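Long-range contacts in PEPTIDE N-myristoyltransferase (Saccharomyces cerevisiae, PDB 1IIC), which catalyses the transfer of myristate from myristoyl-CoA to protein and peptide substrates as a glycylpeptide N-tetradecanoyltransferase: residues T83-N88 with L273-I278; N192-Y197 with D212-N217; G227-K232 with V282-D287; A365-D370 with G401-D406. All blocks are in the same frame, centred on the assembly; numbering follows the deposited sequence.

Contact 1. Residues T83-N88 with L273-I278; sequences TKEFFN and LDKQVI
The F86 ring meets V277 on a slant: methyl CG1 of V277 stands 3.8 Å from CD1 of F86, and the two side chains cross at about a right angle. Elsewhere the ring packs against Y82, Y297 and L299, while its CD2 side leans over one face of the next ring along, F87. The other flat group is the carboxylate of E85, and there the meeting is ionic. Its OE2 forms a salt bridge with K84 NZ at 3.3 Å and a long one with K275 NZ at 3.7 Å. A bend at chi2 (74°) folds the acid away from a straight course, and both lysine chains run extended beyond CG and bend at chi4, which brings NZ to the acid. The two ammonium groups thus share one acid, completing a three-residue network.

Beneath these charges V277 packs against the first turn of helix 84-91. Its second methyl, CG2, lies 3.7 Å from the backbone N of F86 and 3.8 Å from CB of E85, a place where a compact branched residue fits well. That same N of F86 is bonded to T83 OG1 at 3.0 Å, the capping bond of an N-cap threonine. E85 also sits in the helix's first turn, where a negative charge is probably favoured by the helix dipole. The chemistry is therefore two-layered: apolar packing below, and above it an acid whose charge is likely to be balanced by two lysines.

Contact 2. Residues N192-Y197 with D212-N217; sequences NWKKLY and DMIAEN
The carbonyl oxygen of M213 is gripped twice by N217, through the backbone N at 2.9 Å and, more weakly, through the side-chain ND2, also at 2.9 Å. This hold sets the N217 amide nearly parallel to the indole, the two planes 6° apart, with ND2 of N217 approaching obliquely to 3.5 Å from W193 CD1.

The indole itself is the centre of the contact. CG lies anti to the backbone N (chi1 -168°), which carries the large ring across to helix 210-217. M213 CB sits over one face as a CH-pi contact, 3.6 Å from the centroid of the six-membered ring of W193, while Y197 CB covers the opposite face toward the rim. Bends at chi2 and chi3 curl the methionine round the indole; its SD makes an oblique Met-aromatic contact with the five-membered ring, and CE of M213 reaches W193 NE1 at 3.8 Å. I214 CG1 then closes on W193 CE3, also at 3.8 Å. The short helices cross at 132° with their axes 9.9 Å apart, a spacing that a tryptophan fills well. The chemistry is chiefly dispersive, and its price is visible: W193 NE1 is buried here without a hydrogen-bonding partner.

Contact 3. Residues G227-K232 with V282-D287; sequences GLRKLK and VVEQPD
With CG lodged between its own backbone N and carbonyl carbon (chi1 66°) and the chain extended from there to NE, R229 reaches across to E284, whose side chain is itself stretched out from a CG anti to the backbone N. Their flat ends meet at 68°. E284 OE1 lies near the guanidinium plane, 3.3 Å from R229 NE, whereas the arginine comes to that oxygen from above the carboxylate plane. A weaker bond runs from NH2, and a water links NE, weakly, to OE1. NH2 also has a salt-bridge partner in D235, so the arginine ties two acids together. A leucine in place of R229 would probably leave both E284 and D235 without their positive mate.

Behind this clasp the backbones pair as antiparallel strands. R229 and V282 form the hydrogen-bonded pair: R229 N gives to V282 O at 2.7 Å, and V282 N to R229 O at 2.8 Å. E284 N reaches G227 O at 2.9 Å. At G227 a side chain would run into E284 O, and phi is positive (88°), so glycine suits the turn into the strand.

On the face carrying L228 and V283, CD2 of L228 touches CG2 of V283 at 3.9 Å, and both residues pack toward helix 334-357. On the opposite face, which V282 shares with R229, V282 CG2 meets CD1 of L231, just past the strand, and L231 in turn rests against I266. Short strand 228-230 thus adds itself along the edge of strand 278-284, which goes on to pair with 290-303 in the mixed sheet of this acetyltransferase-like fold.

Contact 4. Residues A365-D370 with G401-D406; sequences ALTSQD and GGLNPD
Of polar bonds, one joins the segments: the hydroxyl of T367 gives its proton to the carbonyl oxygen of G401. T367 OG1 to G401 O measures 2.8 Å, and the donor lies in the carbonyl plane at a C=O...donor angle of 159°. A chi1 of 57°, setting OG1 between the backbone N and carbonyl carbon, points it there. The same hydroxyl takes a hydrogen bond from R185 N on strand 182-190, serving as donor and acceptor at once. A valine at T367 would keep the shape but would probably leave G401 O and R185 N without this shared partner.

Of apolar contacts, L403 CD2 lies 3.9 Å from T367 CG2 and 3.8 Å from T367 OG1, the two side chains meeting at about a right angle.

Of steric fits, G402 CA rests 3.6 Å from T367 O. A CB there would clash with that oxygen, and with phi at 84° glycine is the natural residue. T367 O and G401 O also lie 3.1 Å apart, two acceptors that do not bond to each other.

The hydroxyl bond ties the loop after strand 394-395 to the residue just past strand 362-366, in the mixed sheet of this acetyltransferase-like (GNAT-related) fold; both segments lie in the C-terminal family region.

In the fold
From the N terminus, helix 84-91 opens contact 1, which waits 185 residues for its partner in the loop before strand 278-284 and so joins the N-terminal family region to the C-terminal one. Contact 2 is nested inside that loop, a local clasp between helices 193-198 and 210-217. Contact 3 then opens on strand 228-230 before contact 1 has closed, and ends after it at the far end of strand 278-284, so contacts 1 and 3 cross. Contact 4 follows in series, shutting a loop from strand 362-366 that is shorter than those of contacts 1 and 3. Contacts 3 and 4 reach the same mixed sheet with centres about 29 Å apart, and contacts 1 and 4 lie on opposite sides of the chain's centre.

Contact 1. Residues T83-N88 with L273-I278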
loop_
_atom_site.group_PDB
_atom_site.type_symbol
_atom_site.label_atom_id
_atom_site.label_comp_id
_atom_site.label_asym_id
_atom_site.label_seq_id
_atom_site.Cartn_x
_atom_site.Cartn_y
_atom_site.Cartn_z
ATOM N N THR A 83 -1.195 14.928 1.488
ATOM C CA THR A 83 -2.058 16.070 1.233
ATOM C C THR A 83 -3.454 15.817 1.759
ATOM O O THR A 83 -3.783 14.700 2.143
ATOM C CB THR A 83 -2.178 16.317 -0.259
ATOM O OG1 THR A 83 -2.584 15.098 -0.894
ATOM C CG2 THR A 83 -0.846 16.767 -0.842
ATOM N N LYS A 84 -4.282 16.854 1.765
ATOM C CA LYS A 84 -5.646 16.689 2.228
ATOM C C LYS A 84 -6.360 15.768 1.247
ATOM O O LYS A 84 -7.192 14.960 1.647
ATOM C CB LYS A 84 -6.369 18.037 2.329
ATOM C CG LYS A 84 -6.370 18.877 1.071
ATOM C CD LYS A 84 -7.389 20.006 1.210
ATOM C CE LYS A 84 -7.355 20.964 0.031
ATOM N NZ LYS A 84 -6.054 21.676 -0.048
ATOM N N GLU A 85 -6.016 15.881 -0.035
ATOM C CA GLU A 85 -6.625 15.020 -1.056
ATOM C C GLU A 85 -6.254 13.557 -0.815
ATOM O O GLU A 85 -7.108 12.671 -0.868
ATOM C CB GLU A 85 -6.156 15.409 -2.458
ATOM C CG GLU A 85 -6.542 16.799 -2.910
ATOM C CD GLU A 85 -5.734 17.873 -2.235
ATOM O OE1 GLU A 85 -4.510 17.684 -2.058
ATOM O OE2 GLU A 85 -6.319 18.919 -1.896
ATOM N N PHE A 86 -4.978 13.299 -0.548
ATOM C CA PHE A 86 -4.540 11.932 -0.309
ATOM C C PHE A 86 -5.308 11.277 0.828
ATOM O O PHE A 86 -5.805 10.156 0.681
ATOM C CB PHE A 86 -3.045 11.868 0.007
ATOM C CG PHE A 86 -2.523 10.462 0.128
ATOM C CD1 PHE A 86 -2.220 9.722 -1.006
ATOM C CD2 PHE A 86 -2.369 9.863 1.376
ATOM C CE1 PHE A 86 -1.772 8.410 -0.903
ATOM C CE2 PHE A 86 -1.921 8.548 1.490
ATOM C CZ PHE A 86 -1.621 7.821 0.349
ATOM N N PHE A 87 -5.414 11.968 1.961
ATOM C CA PHE A 87 -6.123 11.407 3.107
ATOM C C PHE A 87 -7.633 11.378 2.963
ATOM O O PHE A 87 -8.288 10.544 3.581
ATOM C CB PHE A 87 -5.724 12.127 4.399
ATOM C CG PHE A 87 -4.375 11.705 4.932
ATOM C CD1 PHE A 87 -3.428 12.653 5.302
ATOM C CD2 PHE A 87 -4.056 10.357 5.061
ATOM C CE1 PHE A 87 -2.177 12.266 5.795
ATOM C CE2 PHE A 87 -2.806 9.960 5.555
ATOM C CZ PHE A 87 -1.868 10.919 5.922
ATOM N N ASN A 88 -8.199 12.271 2.156
ATOM C CA ASN A 88 -9.649 12.243 1.953
ATOM C C ASN A 88 -9.981 10.929 1.261
ATOM O O ASN A 88 -10.986 10.287 1.555
ATOM C CB ASN A 88 -10.102 13.412 1.088
ATOM C CG ASN A 88 -10.834 14.461 1.888
ATOM O OD1 ASN A 88 -10.249 15.125 2.748
ATOM N ND2 ASN A 88 -12.129 14.611 1.622
ATOM N N LEU A 273 -4.528 18.239 -12.120
ATOM C CA LEU A 273 -3.628 17.138 -12.414
ATOM C C LEU A 273 -2.631 16.931 -11.285
ATOM O O LEU A 273 -2.405 15.805 -10.844
ATOM C CB LEU A 273 -2.864 17.390 -13.717
ATOM C CG LEU A 273 -1.876 16.281 -14.089
ATOM C CD1 LEU A 273 -2.624 14.962 -14.242
ATOM C CD2 LEU A 273 -1.150 16.638 -15.384
ATOM N N ASP A 274 -2.050 18.034 -10.818
ATOM C CA ASP A 274 -1.048 18.014 -9.759
ATOM C C ASP A 274 -1.576 17.690 -8.355
ATOM O O ASP A 274 -0.815 17.703 -7.387
ATOM C CB ASP A 274 -0.312 19.360 -9.743
ATOM C CG ASP A 274 -1.209 20.513 -9.318
ATOM O OD1 ASP A 274 -2.415 20.509 -9.662
ATOM O OD2 ASP A 274 -0.700 21.433 -8.647
ATOM N N LYS A 275 -2.867 17.399 -8.241
ATOM C CA LYS A 275 -3.451 17.057 -6.945
ATOM C C LYS A 275 -4.187 15.713 -6.971
ATOM O O LYS A 275 -4.502 15.146 -5.917
ATOM C CB LYS A 275 -4.408 18.160 -6.486
ATOM C CG LYS A 275 -3.724 19.370 -5.836
ATOM C CD LYS A 275 -4.709 20.533 -5.711
ATOM C CE LYS A 275 -4.150 21.684 -4.888
ATOM N NZ LYS A 275 -4.049 21.326 -3.442
ATOM N N GLN A 276 -4.453 15.206 -8.171
ATOM C CA GLN A 276 -5.147 13.929 -8.338
ATOM C C GLN A 276 -4.420 12.806 -7.602
ATOM O O GLN A 276 -3.201 12.684 -7.698
ATOM C CB GLN A 276 -5.244 13.574 -9.820
ATOM C CG GLN A 276 -6.275 12.500 -10.128
ATOM C CD GLN A 276 -6.280 12.104 -11.594
ATOM O OE1 GLN A 276 -6.144 12.956 -12.476
ATOM N NE2 GLN A 276 -6.448 10.804 -11.861
ATOM N N VAL A 277 -5.171 11.978 -6.882
ATOM C CA VAL A 277 -4.579 10.879 -6.122
ATOM C C VAL A 277 -4.635 9.505 -6.794
ATOM O O VAL A 277 -3.602 8.874 -7.003
ATOM C CB VAL A 277 -5.228 10.764 -4.734
ATOM C CG1 VAL A 277 -4.580 9.626 -3.946
ATOM C CG2 VAL A 277 -5.087 12.089 -3.990
ATOM N N ILE A 278 -5.836 9.039 -7.126
ATOM C CA ILE A 278 -5.997 7.736 -7.762
ATOM C C ILE A 278 -6.168 7.874 -9.280
ATOM O O ILE A 278 -6.897 8.748 -9.753
ATOM C CB ILE A 278 -7.209 6.985 -7.156
ATOM C CG1 ILE A 278 -7.250 5.541 -7.665
ATOM C CG2 ILE A 278 -8.502 7.710 -7.517
ATOM C CD1 ILE A 278 -6.032 4.707 -7.307
#

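Contact 2. Residues N192-Y197 with D212-N217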
loop_
_atom_site.group_PDB
_atom_site.type_symbol
_atom_site.label_atom_id
_atom_site.label_comp_id
_atom_site.label_asym_id
_atom_site.label_seq_id
_atom_site.Cartn_x
_atom_site.Cartn_y
_atom_site.Cartn_z
ATOM N N ASN A 192 11.678 9.787 -14.870
ATOM C CA ASN A 192 12.405 11.016 -15.128
ATOM C C ASN A 192 13.816 10.802 -14.575
ATOM O O ASN A 192 14.160 11.330 -13.517
ATOM C CB ASN A 192 11.731 12.166 -14.395
ATOM C CG ASN A 192 12.174 13.511 -14.905
ATOM O OD1 ASN A 192 13.358 13.726 -15.168
ATOM N ND2 ASN A 192 11.227 14.431 -15.050
ATOM N N TRP A 193 14.636 10.033 -15.287
ATOM C CA TRP A 193 15.984 9.743 -14.797
ATOM C C TRP A 193 16.807 10.956 -14.411
ATOM O O TRP A 193 17.274 11.056 -13.277
ATOM C CB TRP A 193 16.800 8.931 -15.806
ATOM C CG TRP A 193 18.068 8.401 -15.180
ATOM C CD1 TRP A 193 18.203 7.241 -14.473
ATOM C CD2 TRP A 193 19.343 9.059 -15.108
ATOM N NE1 TRP A 193 19.473 7.136 -13.965
ATOM C CE2 TRP A 193 20.195 8.237 -14.339
ATOM C CE3 TRP A 193 19.845 10.267 -15.617
ATOM C CZ2 TRP A 193 21.528 8.579 -14.066
ATOM C CZ3 TRP A 193 21.177 10.609 -15.343
ATOM C CH2 TRP A 193 21.999 9.765 -14.576
ATOM N N LYS A 194 17.004 11.870 -15.353
ATOM C CA LYS A 194 17.813 13.052 -15.093
ATOM C C LYS A 194 17.486 13.723 -13.763
ATOM O O LYS A 194 18.386 14.052 -13.003
ATOM C CB LYS A 194 17.681 14.051 -16.243
ATOM C CG LYS A 194 18.732 15.154 -16.203
ATOM C CD LYS A 194 18.666 16.051 -17.435
ATOM C CE LYS A 194 19.743 17.123 -17.385
ATOM N NZ LYS A 194 21.105 16.522 -17.306
ATOM N N LYS A 195 16.203 13.918 -13.472
ATOM C CA LYS A 195 15.801 14.547 -12.214
ATOM C C LYS A 195 16.052 13.650 -11.004
ATOM O O LYS A 195 16.455 14.135 -9.951
ATOM C CB LYS A 195 14.322 14.940 -12.255
ATOM C CG LYS A 195 13.776 15.498 -10.945
ATOM C CD LYS A 195 12.296 15.846 -11.067
ATOM C CE LYS A 195 11.734 16.398 -9.772
ATOM N NZ LYS A 195 10.265 16.738 -9.857
ATOM N N LEU A 196 15.792 12.352 -11.137
ATOM C CA LEU A 196 16.026 11.432 -10.024
ATOM C C LEU A 196 17.500 11.486 -9.628
ATOM O O LEU A 196 17.846 11.484 -8.444
ATOM C CB LEU A 196 15.671 9.993 -10.419
ATOM C CG LEU A 196 14.183 9.660 -10.542
ATOM C CD1 LEU A 196 14.014 8.233 -11.069
ATOM C CD2 LEU A 196 13.512 9.808 -9.176
ATOM N N TYR A 197 18.365 11.536 -10.634
ATOM C CA TYR A 197 19.794 11.580 -10.390
ATOM C C TYR A 197 20.200 12.877 -9.697
ATOM O O TYR A 197 20.926 12.855 -8.704
ATOM C CB TYR A 197 20.550 11.440 -11.701
ATOM C CG TYR A 197 22.049 11.432 -11.532
ATOM C CD1 TYR A 197 22.667 10.499 -10.713
ATOM C CD2 TYR A 197 22.849 12.350 -12.208
ATOM C CE1 TYR A 197 24.056 10.479 -10.568
ATOM C CE2 TYR A 197 24.235 12.337 -12.072
ATOM C CZ TYR A 197 24.831 11.401 -11.253
ATOM O OH TYR A 197 26.205 11.401 -11.134
ATOM N N ASP A 212 23.522 7.625 -21.432
ATOM C CA ASP A 212 23.174 6.207 -21.558
ATOM C C ASP A 212 21.869 5.980 -20.835
ATOM O O ASP A 212 20.915 5.440 -21.386
ATOM C CB ASP A 212 24.200 5.292 -20.874
ATOM C CG ASP A 212 25.579 5.427 -21.442
ATOM O OD1 ASP A 212 25.710 5.639 -22.668
ATOM O OD2 ASP A 212 26.541 5.300 -20.659
ATOM N N MET A 213 21.871 6.401 -19.577
ATOM C CA MET A 213 20.754 6.262 -18.659
ATOM C C MET A 213 19.461 6.901 -19.139
ATOM O O MET A 213 18.402 6.281 -19.097
ATOM C CB MET A 213 21.160 6.840 -17.306
ATOM C CG MET A 213 22.514 6.323 -16.818
ATOM S SD MET A 213 22.590 4.514 -16.637
ATOM C CE MET A 213 21.672 4.302 -15.103
ATOM N N ILE A 214 19.549 8.145 -19.586
ATOM C CA ILE A 214 18.382 8.860 -20.078
ATOM C C ILE A 214 17.749 8.128 -21.260
ATOM O O ILE A 214 16.537 7.929 -21.297
ATOM C CB ILE A 214 18.773 10.290 -20.495
ATOM C CG1 ILE A 214 19.201 11.083 -19.253
ATOM C CG2 ILE A 214 17.618 10.965 -21.211
ATOM C CD1 ILE A 214 19.744 12.476 -19.552
ATOM N N ALA A 215 18.570 7.718 -22.221
ATOM C CA ALA A 215 18.067 7.010 -23.393
ATOM C C ALA A 215 17.503 5.650 -22.986
ATOM O O ALA A 215 16.455 5.217 -23.475
ATOM C CB ALA A 215 19.192 6.824 -24.411
ATOM N N GLU A 216 18.215 4.987 -22.081
ATOM C CA GLU A 216 17.832 3.673 -21.583
ATOM C C GLU A 216 16.460 3.710 -20.921
ATOM O O GLU A 216 15.666 2.782 -21.070
ATOM C CB GLU A 216 18.880 3.179 -20.582
ATOM C CG GLU A 216 18.503 1.910 -19.810
ATOM C CD GLU A 216 18.309 0.691 -20.706
ATOM O OE1 GLU A 216 18.796 0.710 -21.857
ATOM O OE2 GLU A 216 17.680 -0.293 -20.249
ATOM N N ASN A 217 16.185 4.789 -20.199
ATOM C CA ASN A 217 14.910 4.925 -19.500
ATOM C C ASN A 217 13.863 5.764 -20.221
ATOM O O ASN A 217 12.741 5.911 -19.734
ATOM C CB ASN A 217 15.165 5.457 -18.093
ATOM C CG ASN A 217 15.987 4.484 -17.260
ATOM O OD1 ASN A 217 15.530 3.384 -16.952
ATOM N ND2 ASN A 217 17.211 4.873 -16.919
#

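Contact 3. Residues G227-K232 with V282-D287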
loop_
_atom_site.group_PDB
_atom_site.type_symbol
_atom_site.label_atom_id
_atom_site.label_comp_id
_atom_site.label_asym_id
_atom_site.label_seq_id
_atom_site.Cartn_x
_atom_site.Cartn_y
_atom_site.Cartn_z
ATOM N N GLY A 227 -8.166 0.493 -27.024
ATOM C CA GLY A 227 -9.329 0.419 -26.151
ATOM C C GLY A 227 -9.080 0.947 -24.747
ATOM O O GLY A 227 -10.001 1.059 -23.938
ATOM N N LEU A 228 -7.827 1.274 -24.462
ATOM C CA LEU A 228 -7.422 1.776 -23.145
ATOM C C LEU A 228 -7.958 3.194 -22.890
ATOM O O LEU A 228 -7.751 4.103 -23.695
ATOM C CB LEU A 228 -5.885 1.756 -23.070
ATOM C CG LEU A 228 -5.043 1.839 -21.784
ATOM C CD1 LEU A 228 -4.270 3.135 -21.787
ATOM C CD2 LEU A 228 -5.888 1.694 -20.543
ATOM N N ARG A 229 -8.663 3.381 -21.782
ATOM C CA ARG A 229 -9.191 4.701 -21.448
ATOM C C ARG A 229 -9.356 4.788 -19.928
ATOM O O ARG A 229 -9.076 3.823 -19.221
ATOM C CB ARG A 229 -10.541 4.932 -22.143
ATOM C CG ARG A 229 -11.651 4.016 -21.660
ATOM C CD ARG A 229 -12.960 4.342 -22.351
ATOM N NE ARG A 229 -13.992 3.332 -22.104
ATOM C CZ ARG A 229 -14.566 3.114 -20.928
ATOM N NH1 ARG A 229 -14.224 3.832 -19.864
ATOM N NH2 ARG A 229 -15.483 2.167 -20.816
ATOM N N LYS A 230 -9.803 5.939 -19.431
ATOM C CA LYS A 230 -10.004 6.123 -17.996
ATOM C C LYS A 230 -11.212 5.353 -17.506
ATOM O O LYS A 230 -12.163 5.147 -18.249
ATOM C CB LYS A 230 -10.216 7.597 -17.665
ATOM C CG LYS A 230 -9.028 8.490 -17.955
ATOM C CD LYS A 230 -9.328 9.901 -17.520
ATOM C CE LYS A 230 -8.171 10.829 -17.829
ATOM N NZ LYS A 230 -8.465 12.203 -17.348
ATOM N N LEU A 231 -11.170 4.929 -16.246
ATOM C CA LEU A 231 -12.286 4.204 -15.641
ATOM C C LEU A 231 -13.432 5.185 -15.391
ATOM O O LEU A 231 -13.193 6.332 -15.025
ATOM C CB LEU A 231 -11.852 3.585 -14.307
ATOM C CG LEU A 231 -12.965 3.092 -13.385
ATOM C CD1 LEU A 231 -13.675 1.909 -14.019
ATOM C CD2 LEU A 231 -12.381 2.706 -12.049
ATOM N N LYS A 232 -14.669 4.731 -15.586
ATOM C CA LYS A 232 -15.844 5.570 -15.368
ATOM C C LYS A 232 -16.843 4.769 -14.564
ATOM O O LYS A 232 -16.793 3.545 -14.566
ATOM C CB LYS A 232 -16.470 5.974 -16.706
ATOM C CG LYS A 232 -15.486 6.598 -17.680
ATOM C CD LYS A 232 -16.082 6.715 -19.078
ATOM C CE LYS A 232 -15.020 7.129 -20.094
ATOM N NZ LYS A 232 -15.604 7.284 -21.460
ATOM N N VAL A 282 -9.008 1.409 -17.866
ATOM C CA VAL A 282 -9.678 0.211 -18.319
ATOM C C VAL A 282 -9.437 0.049 -19.816
ATOM O O VAL A 282 -9.076 1.004 -20.499
ATOM C CB VAL A 282 -11.202 0.335 -18.048
ATOM C CG1 VAL A 282 -11.981 -0.552 -18.980
ATOM C CG2 VAL A 282 -11.507 -0.022 -16.599
ATOM N N VAL A 283 -9.597 -1.171 -20.309
ATOM C CA VAL A 283 -9.464 -1.434 -21.734
ATOM C C VAL A 283 -10.816 -1.998 -22.151
ATOM O O VAL A 283 -11.276 -2.998 -21.597
ATOM C CB VAL A 283 -8.358 -2.464 -22.056
ATOM C CG1 VAL A 283 -8.387 -2.794 -23.545
ATOM C CG2 VAL A 283 -6.984 -1.909 -21.682
ATOM N N GLU A 284 -11.457 -1.337 -23.110
ATOM C CA GLU A 284 -12.764 -1.761 -23.607
ATOM C C GLU A 284 -12.706 -2.208 -25.076
ATOM O O GLU A 284 -12.210 -1.485 -25.936
ATOM C CB GLU A 284 -13.766 -0.612 -23.452
ATOM C CG GLU A 284 -15.116 -0.892 -24.069
ATOM C CD GLU A 284 -16.111 0.221 -23.834
ATOM O OE1 GLU A 284 -15.764 1.397 -24.089
ATOM O OE2 GLU A 284 -17.244 -0.088 -23.405
ATOM N N GLN A 285 -13.217 -3.403 -25.352
ATOM C CA GLN A 285 -13.228 -3.943 -26.709
ATOM C C GLN A 285 -14.445 -3.440 -27.494
ATOM O O GLN A 285 -15.463 -3.065 -26.912
ATOM C CB GLN A 285 -13.231 -5.471 -26.665
ATOM C CG GLN A 285 -12.072 -6.092 -25.877
ATOM C CD GLN A 285 -10.702 -5.587 -26.317
ATOM O OE1 GLN A 285 -10.484 -5.280 -27.489
ATOM N NE2 GLN A 285 -9.768 -5.514 -25.373
ATOM N N PRO A 286 -14.359 -3.441 -28.832
ATOM C CA PRO A 286 -15.468 -2.971 -29.665
ATOM C C PRO A 286 -16.860 -3.461 -29.274
ATOM O O PRO A 286 -17.840 -2.796 -29.580
ATOM C CB PRO A 286 -15.055 -3.418 -31.063
ATOM C CG PRO A 286 -13.561 -3.274 -31.012
ATOM C CD PRO A 286 -13.242 -3.915 -29.675
ATOM N N ASP A 287 -16.956 -4.609 -28.605
ATOM C CA ASP A 287 -18.256 -5.145 -28.191
ATOM C C ASP A 287 -18.675 -4.666 -26.794
ATOM O O ASP A 287 -19.603 -5.209 -26.192
ATOM C CB ASP A 287 -18.230 -6.677 -28.217
ATOM C CG ASP A 287 -17.133 -7.256 -27.344
ATOM O OD1 ASP A 287 -16.927 -8.491 -27.365
ATOM O OD2 ASP A 287 -16.474 -6.470 -26.634
HETATM O O HOH W 1 -13.724 2.766 -25.281
#

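Contact 4. Residues A365-D370 with G401-D406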
loop_
_atom_site.group_PDB
_atom_site.type_symbol
_atom_site.label_atom_id
_atom_site.label_comp_id
_atom_site.label_asym_id
_atom_site.label_seq_id
_atom_site.Cartn_x
_atom_site.Cartn_y
_atom_site.Cartn_z
ATOM N N ALA A 365 6.764 -0.225 -7.385
ATOM C CA ALA A 365 5.988 -1.452 -7.421
ATOM C C ALA A 365 6.673 -2.514 -6.599
ATOM O O ALA A 365 7.904 -2.588 -6.551
ATOM C CB ALA A 365 5.814 -1.933 -8.855
ATOM N N LEU A 366 5.856 -3.325 -5.940
ATOM C CA LEU A 366 6.339 -4.419 -5.123
ATOM C C LEU A 366 6.330 -5.679 -5.974
ATOM O O LEU A 366 5.822 -5.671 -7.098
ATOM C CB LEU A 366 5.423 -4.594 -3.915
ATOM C CG LEU A 366 5.487 -3.517 -2.828
ATOM C CD1 LEU A 366 4.172 -3.492 -2.038
ATOM C CD2 LEU A 366 6.672 -3.799 -1.901
ATOM N N THR A 367 6.909 -6.752 -5.445
ATOM C CA THR A 367 6.947 -8.031 -6.141
ATOM C C THR A 367 5.711 -8.861 -5.783
ATOM O O THR A 367 5.714 -10.080 -5.903
ATOM C CB THR A 367 8.193 -8.838 -5.750
ATOM O OG1 THR A 367 8.203 -9.022 -4.327
ATOM C CG2 THR A 367 9.467 -8.120 -6.188
ATOM N N SER A 368 4.654 -8.200 -5.328
ATOM C CA SER A 368 3.424 -8.897 -4.973
ATOM C C SER A 368 2.622 -9.200 -6.239
ATOM O O SER A 368 3.075 -8.897 -7.342
ATOM C CB SER A 368 2.596 -8.026 -4.039
ATOM O OG SER A 368 2.445 -6.723 -4.585
ATOM N N GLN A 369 1.441 -9.798 -6.078
ATOM C CA GLN A 369 0.566 -10.120 -7.205
ATOM C C GLN A 369 1.335 -10.871 -8.297
ATOM O O GLN A 369 2.186 -11.710 -7.988
ATOM C CB GLN A 369 -0.030 -8.820 -7.766
ATOM C CG GLN A 369 -0.905 -8.051 -6.768
ATOM C CD GLN A 369 -0.709 -6.549 -6.858
ATOM O OE1 GLN A 369 0.377 -6.032 -6.588
ATOM N NE2 GLN A 369 -1.757 -5.838 -7.249
ATOM N N ASP A 370 1.038 -10.578 -9.565
ATOM C CA ASP A 370 1.743 -11.227 -10.679
ATOM C C ASP A 370 2.836 -10.307 -11.227
ATOM O O ASP A 370 3.325 -10.494 -12.338
ATOM C CB ASP A 370 0.756 -11.590 -11.800
ATOM C CG ASP A 370 0.030 -12.903 -11.539
ATOM O OD1 ASP A 370 -1.200 -12.975 -11.762
ATOM O OD2 ASP A 370 0.696 -13.874 -11.113
ATOM N N GLY A 401 5.987 -14.354 -1.630
ATOM C CA GLY A 401 6.124 -12.920 -1.792
ATOM C C GLY A 401 6.715 -12.501 -3.125
ATOM O O GLY A 401 6.916 -11.309 -3.366
ATOM N N GLY A 402 7.001 -13.470 -3.990
ATOM C CA GLY A 402 7.570 -13.151 -5.289
ATOM C C GLY A 402 9.080 -12.964 -5.277
ATOM O O GLY A 402 9.649 -12.341 -6.176
ATOM N N LEU A 403 9.734 -13.514 -4.263
ATOM C CA LEU A 403 11.182 -13.401 -4.141
ATOM C C LEU A 403 11.857 -14.759 -4.062
ATOM O O LEU A 403 11.294 -15.720 -3.530
ATOM C CB LEU A 403 11.558 -12.614 -2.871
ATOM C CG LEU A 403 11.146 -11.149 -2.689
ATOM C CD1 LEU A 403 11.662 -10.643 -1.342
ATOM C CD2 LEU A 403 11.719 -10.303 -3.809
ATOM N N ASN A 404 13.068 -14.824 -4.600
ATOM C CA ASN A 404 13.882 -16.022 -4.545
ATOM C C ASN A 404 14.663 -15.844 -3.247
ATOM O O ASN A 404 14.685 -14.757 -2.683
ATOM C CB ASN A 404 14.858 -16.068 -5.720
ATOM C CG ASN A 404 14.184 -16.428 -7.028
ATOM O OD1 ASN A 404 14.496 -15.859 -8.076
ATOM N ND2 ASN A 404 13.265 -17.388 -6.979
ATOM N N PRO A 405 15.311 -16.906 -2.757
ATOM C CA PRO A 405 16.075 -16.782 -1.516
ATOM C C PRO A 405 17.147 -15.692 -1.556
ATOM O O PRO A 405 17.480 -15.096 -0.527
ATOM C CB PRO A 405 16.666 -18.180 -1.342
ATOM C CG PRO A 405 15.567 -19.070 -1.908
ATOM C CD PRO A 405 15.162 -18.320 -3.158
ATOM N N ASP A 406 17.688 -15.426 -2.744
ATOM C CA ASP A 406 18.726 -14.416 -2.886
ATOM C C ASP A 406 18.147 -13.022 -3.101
ATOM O O ASP A 406 18.871 -12.087 -3.444
ATOM C CB ASP A 406 19.652 -14.776 -4.054
ATOM C CG ASP A 406 18.990 -14.586 -5.415
ATOM O OD1 ASP A 406 17.771 -14.308 -5.482
ATOM O OD2 ASP A 406 19.698 -14.724 -6.425
#